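Local coordinates for phenyl-3-pyruvate decarboxylase (Azospirillum brasilense, PDB 2NXW), which catalyses the thiamine diphosphate- and metal-dependent decarboxylation of indole-3-pyruvate to indole-3-acetaldehyde, a step of auxin biosynthesis, at residues A[363-368]-A[383-388]; A[374-379]-A[542-547]. One frame throughout, in Å; residues are numbered along the deposited sequence.

Interaction 1 (A[363-368]-A[383-388]); sequences YPTGLQ and VNDRVR
The carboxylate of Asp385 meets two consecutive backbone N-H groups of the loop 363-368 with one oxygen each: OD1 accepts from Gly366 N at 2.8 Å and OD2 from Leu367 N at 2.8 Å. Both oxygens use their syn lone pairs and both bonds are nearly straight (164° and 168°), the signature of a two-pronged grip that fixes the rotation of the carboxylate. The preceding residue, Asn384, gives a hydrogen from ND2 to Pro364 O at 2.9 Å, with the acceptor close to the amide plane, and a second to Asp409 O, while OD1 accepts from Ile411 N. That amide stands steeply against the Tyr363 ring, with planes 78° apart. Arg388, its chain bent at chi2, brings NH1 to 3.7 Å from Thr365 CG2; NH2 and Tyr363 N both donate to one water, and NH1 gives a hydrogen to a second that donates to Tyr363 O. With an alanine in place of Asp385, Gly366 N and Leu367 N are likely to lose both acceptors, and the loop one of its ties to the helix. Between the loop and residues 383-388 the tie is thus mainly polar, side chain to backbone.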
loop_
_atom_site.group_PDB
_atom_site.type_symbol
_atom_site.label_atom_id
_atom_site.label_comp_id
_atom_site.label_asym_id
_atom_site.label_seq_id
_atom_site.Cartn_x
_atom_site.Cartn_y
_atom_site.Cartn_z
ATOM N N TYR A 363 24.060 42.164 2.724
ATOM C CA TYR A 363 24.941 41.161 3.305
ATOM C C TYR A 363 25.697 41.733 4.491
ATOM O O TYR A 363 26.192 42.859 4.443
ATOM C CB TYR A 363 25.942 40.671 2.260
ATOM C CG TYR A 363 25.320 39.794 1.207
ATOM C CD1 TYR A 363 25.062 38.446 1.464
ATOM C CD2 TYR A 363 24.959 40.310 -0.037
ATOM C CE1 TYR A 363 24.463 37.633 0.511
ATOM C CE2 TYR A 363 24.357 39.504 -0.997
ATOM C CZ TYR A 363 24.113 38.166 -0.714
ATOM O OH TYR A 363 23.513 37.360 -1.650
ATOM N N PRO A 364 25.798 40.960 5.577
ATOM C CA PRO A 364 26.510 41.414 6.773
ATOM C C PRO A 364 28.009 41.555 6.529
ATOM O O PRO A 364 28.650 40.664 5.962
ATOM C CB PRO A 364 26.188 40.331 7.797
ATOM C CG PRO A 364 26.033 39.104 6.942
ATOM C CD PRO A 364 25.238 39.612 5.770
ATOM N N THR A 365 28.563 42.684 6.954
ATOM C CA THR A 365 29.983 42.950 6.804
ATOM C C THR A 365 30.517 43.561 8.088
ATOM O O THR A 365 29.768 43.775 9.042
ATOM C CB THR A 365 30.240 43.933 5.653
ATOM O OG1 THR A 365 29.506 45.143 5.894
ATOM C CG2 THR A 365 29.795 43.328 4.323
ATOM N N GLY A 366 31.821 43.821 8.119
ATOM C CA GLY A 366 32.420 44.443 9.284
ATOM C C GLY A 366 32.690 43.541 10.466
ATOM O O GLY A 366 32.268 43.837 11.586
ATOM N N LEU A 367 33.396 42.440 10.234
ATOM C CA LEU A 367 33.730 41.534 11.319
ATOM C C LEU A 367 34.574 42.274 12.353
ATOM O O LEU A 367 35.542 42.951 12.000
ATOM C CB LEU A 367 34.540 40.342 10.794
ATOM C CG LEU A 367 35.215 39.482 11.864
ATOM C CD1 LEU A 367 34.170 38.645 12.597
ATOM C CD2 LEU A 367 36.248 38.571 11.212
ATOM N N GLN A 368 34.206 42.151 13.625
ATOM C CA GLN A 368 34.979 42.778 14.689
ATOM C C GLN A 368 36.015 41.729 15.109
ATOM O O GLN A 368 35.729 40.833 15.903
ATOM C CB GLN A 368 34.058 43.142 15.856
ATOM C CG GLN A 368 32.942 44.080 15.434
ATOM C CD GLN A 368 33.464 45.424 14.962
ATOM O OE1 GLN A 368 33.992 46.206 15.754
ATOM N NE2 GLN A 368 33.320 45.702 13.664
ATOM N N VAL A 383 33.635 36.026 5.753
ATOM C CA VAL A 383 33.611 35.633 4.353
ATOM C C VAL A 383 33.277 36.829 3.476
ATOM O O VAL A 383 33.959 37.090 2.486
ATOM C CB VAL A 383 32.570 34.489 4.138
ATOM C CG1 VAL A 383 32.201 34.336 2.652
ATOM C CG2 VAL A 383 33.128 33.179 4.697
ATOM N N ASN A 384 32.248 37.580 3.856
ATOM C CA ASN A 384 31.825 38.727 3.063
ATOM C C ASN A 384 32.859 39.840 3.019
ATOM O O ASN A 384 33.010 40.488 1.988
ATOM C CB ASN A 384 30.482 39.261 3.569
ATOM C CG ASN A 384 29.352 38.261 3.383
ATOM O OD1 ASN A 384 29.459 37.325 2.588
ATOM N ND2 ASN A 384 28.248 38.464 4.108
ATOM N N ASP A 385 33.559 40.074 4.129
ATOM C CA ASP A 385 34.580 41.118 4.147
ATOM C C ASP A 385 35.669 40.788 3.128
ATOM O O ASP A 385 36.169 41.679 2.431
ATOM C CB ASP A 385 35.212 41.271 5.538
ATOM C CG ASP A 385 34.320 42.020 6.516
ATOM O OD1 ASP A 385 33.354 42.676 6.069
ATOM O OD2 ASP A 385 34.609 41.951 7.733
ATOM N N ARG A 386 36.044 39.516 3.024
ATOM C CA ARG A 386 37.081 39.162 2.060
ATOM C C ARG A 386 36.626 39.471 0.646
ATOM O O ARG A 386 37.392 40.000 -0.162
ATOM C CB ARG A 386 37.445 37.680 2.168
ATOM C CG ARG A 386 38.452 37.370 3.255
ATOM C CD ARG A 386 39.034 35.964 3.071
ATOM N NE ARG A 386 39.649 35.797 1.751
ATOM C CZ ARG A 386 40.916 36.091 1.461
ATOM N NH1 ARG A 386 41.725 36.567 2.395
ATOM N NH2 ARG A 386 41.371 35.912 0.223
ATOM N N VAL A 387 35.376 39.143 0.344
ATOM C CA VAL A 387 34.828 39.401 -0.975
ATOM C C VAL A 387 34.793 40.900 -1.262
ATOM O O VAL A 387 35.197 41.339 -2.340
ATOM C CB VAL A 387 33.412 38.808 -1.115
ATOM C CG1 VAL A 387 32.782 39.253 -2.427
ATOM C CG2 VAL A 387 33.505 37.283 -1.082
ATOM N N ARG A 388 34.332 41.686 -0.293
ATOM C CA ARG A 388 34.259 43.135 -0.471
ATOM C C ARG A 388 35.637 43.761 -0.647
ATOM O O ARG A 388 35.763 44.836 -1.246
ATOM C CB ARG A 388 33.528 43.784 0.714
ATOM C CG ARG A 388 32.024 43.532 0.721
ATOM C CD ARG A 388 31.388 44.076 -0.552
ATOM N NE ARG A 388 29.992 43.679 -0.714
ATOM C CZ ARG A 388 28.996 44.111 0.050
ATOM N NH1 ARG A 388 29.238 44.962 1.040
ATOM N NH2 ARG A 388 27.757 43.695 -0.178
HETATM O O HOH W 1 25.160 43.964 0.736
HETATM O O HOH W 2 27.062 44.750 2.603
#

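Interaction 2 (A[374-379]-A[542-547]); sequences IAPMDI and RGVLSD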
loop_
_atom_site.group_PDB
_atom_site.type_symbol
_atom_site.label_atom_id
_atom_site.label_comp_id
_atom_site.label_asym_id
_atom_site.label_seq_id
_atom_site.Cartn_x
_atom_site.Cartn_y
_atom_site.Cartn_z
ATOM N N ILE A 374 32.996 33.352 18.796
ATOM C CA ILE A 374 32.443 33.381 17.451
ATOM C C ILE A 374 30.967 33.013 17.397
ATOM O O ILE A 374 30.533 32.060 18.045
ATOM C CB ILE A 374 33.220 32.395 16.567
ATOM C CG1 ILE A 374 34.689 32.808 16.507
ATOM C CG2 ILE A 374 32.623 32.335 15.153
ATOM C CD1 ILE A 374 35.596 31.652 16.099
ATOM N N ALA A 375 30.212 33.772 16.610
ATOM C CA ALA A 375 28.801 33.494 16.388
ATOM C C ALA A 375 28.679 33.228 14.884
ATOM O O ALA A 375 29.533 33.655 14.107
ATOM C CB ALA A 375 27.940 34.692 16.787
ATOM N N PRO A 376 27.631 32.514 14.456
ATOM C CA PRO A 376 27.484 32.247 13.022
ATOM C C PRO A 376 27.553 33.513 12.155
ATOM O O PRO A 376 28.153 33.505 11.078
ATOM C CB PRO A 376 26.122 31.563 12.942
ATOM C CG PRO A 376 26.084 30.771 14.215
ATOM C CD PRO A 376 26.627 31.760 15.238
ATOM N N MET A 377 26.952 34.614 12.605
ATOM C CA MET A 377 26.996 35.825 11.792
ATOM C C MET A 377 28.409 36.381 11.618
ATOM O O MET A 377 28.683 37.087 10.644
ATOM C CB MET A 377 26.069 36.905 12.359
ATOM C CG MET A 377 24.588 36.538 12.297
ATOM S SD MET A 377 24.017 35.912 10.696
ATOM C CE MET A 377 23.950 37.413 9.738
ATOM N N ASP A 378 29.299 36.073 12.556
ATOM C CA ASP A 378 30.677 36.530 12.444
ATOM C C ASP A 378 31.349 35.778 11.303
ATOM O O ASP A 378 32.200 36.329 10.600
ATOM C CB ASP A 378 31.436 36.289 13.742
ATOM C CG ASP A 378 30.886 37.115 14.884
ATOM O OD1 ASP A 378 30.692 38.330 14.681
ATOM O OD2 ASP A 378 30.658 36.547 15.972
ATOM N N ILE A 379 30.973 34.515 11.119
ATOM C CA ILE A 379 31.549 33.731 10.034
ATOM C C ILE A 379 31.065 34.317 8.707
ATOM O O ILE A 379 31.844 34.459 7.767
ATOM C CB ILE A 379 31.168 32.243 10.177
ATOM C CG1 ILE A 379 31.776 31.692 11.471
ATOM C CG2 ILE A 379 31.690 31.448 8.965
ATOM C CD1 ILE A 379 31.315 30.274 11.807
ATOM N N ARG A 542 26.639 27.018 22.375
ATOM C CA ARG A 542 25.284 26.543 22.153
ATOM C C ARG A 542 24.351 27.731 22.398
ATOM O O ARG A 542 24.668 28.633 23.196
ATOM C CB ARG A 542 24.947 25.419 23.127
ATOM C CG ARG A 542 25.741 24.163 22.879
ATOM C CD ARG A 542 25.497 23.158 23.971
ATOM N NE ARG A 542 26.322 21.970 23.803
ATOM C CZ ARG A 542 26.633 21.137 24.788
ATOM N NH1 ARG A 542 26.177 21.361 26.016
ATOM N NH2 ARG A 542 27.427 20.107 24.560
ATOM N N GLY A 543 23.218 27.747 21.708
ATOM C CA GLY A 543 22.264 28.831 21.887
ATOM C C GLY A 543 22.523 30.049 21.011
ATOM O O GLY A 543 21.735 30.997 21.014
ATOM N N VAL A 544 23.619 30.033 20.257
ATOM C CA VAL A 544 23.970 31.157 19.389
ATOM C C VAL A 544 23.663 30.738 17.963
ATOM O O VAL A 544 24.267 29.803 17.438
ATOM C CB VAL A 544 25.458 31.510 19.560
ATOM C CG1 VAL A 544 25.813 32.741 18.732
ATOM C CG2 VAL A 544 25.741 31.780 21.050
ATOM N N LEU A 545 22.715 31.438 17.351
ATOM C CA LEU A 545 22.230 31.109 16.013
ATOM C C LEU A 545 22.422 32.202 14.980
ATOM O O LEU A 545 22.575 33.374 15.313
ATOM C CB LEU A 545 20.725 30.820 16.091
ATOM C CG LEU A 545 20.255 29.968 17.265
ATOM C CD1 LEU A 545 18.736 29.874 17.262
ATOM C CD2 LEU A 545 20.882 28.585 17.170
ATOM N N SER A 546 22.387 31.805 13.715
ATOM C CA SER A 546 22.465 32.769 12.624
ATOM C C SER A 546 21.170 33.588 12.676
ATOM O O SER A 546 20.179 33.145 13.258
ATOM C CB SER A 546 22.530 32.052 11.272
ATOM O OG SER A 546 21.323 31.357 10.998
ATOM N N ASP A 547 21.160 34.766 12.066
ATOM C CA ASP A 547 19.935 35.571 12.080
ATOM C C ASP A 547 18.791 34.859 11.344
ATOM O O ASP A 547 17.619 34.934 11.749
ATOM C CB ASP A 547 20.174 36.937 11.433
ATOM C CG ASP A 547 21.099 37.830 12.250
ATOM O OD1 ASP A 547 21.426 37.500 13.410
ATOM O OD2 ASP A 547 21.491 38.888 11.720
HETATM O O HOH W 3 24.995 34.643 14.883
#
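Met377 and Pro376 on one segment and Val544 on the other bury the most surface here, and each makes its contacts in a different way. Met377 is bent at both chi2 and chi3, which folds its thioether against Asp547. The backbone N-H of Asp547 points almost straight at the sulfur, with an N-H...SD angle of 175°, but Asp547 N lies 3.4 Å from Met377 SD and the bond is weak. The methyl group sits beside the carboxylate, Met377 CE being 3.5 Å from Asp547 OD2, and the two side chains cross at about a right angle. Pro376 presents its ring to the backbone opposite: CB is 3.8 Å from Ser546 N, and CD is 3.7 Å from Val544 CG1. Val544 places that same methyl anti to its backbone N (chi1 -176°), where it also presses on Ala375 CB at 3.5 Å, tighter than usual for two carbons. A water joins the backbones, accepting from Met377 N and donating to Leu545 O at 2.8 Å.

The contact brings two helix starts together, with Pro376 CA and Ser546 CA 5.1 Å apart. Ala375 is the N-cap of helix 376-388, and its N is bonded to Asp378 OD2. Ser546 is the N-cap of helix 547-558; its OG caps Leu549 N and is also hydrogen-bonded to Asp402. Beyond them, the Leu545 side chain comes within about 7 Å of the bound thiamine diphosphate. The arrangement belongs to the C-terminal cofactor-binding domain of a thiamine diphosphate enzyme, where the loop following parallel strand 534-539 passes close to the cofactor and leads into the final modelled helix.

Both interactions use helix 376-388, interaction 2 at its N-terminal start and interaction 1 at its last turns, with centres 14 Å apart. They touch directly: Leu367 CD1 packs 3.6 Å from Asp378 O, and Pro364 CG lies 3.9 Å from Met377 CE. Interaction 1 is a surface contact, away from the annotated sites, that joins the helix to the loop preceding it and relies on short, nearly straight hydrogen bonds and bridging waters. Interaction 2 is partly buried, links segments more than 160 residues apart, and rests mainly on apolar and sulfur contacts, with one weak bond and one water. It is also the one nearer the cofactor and magnesium.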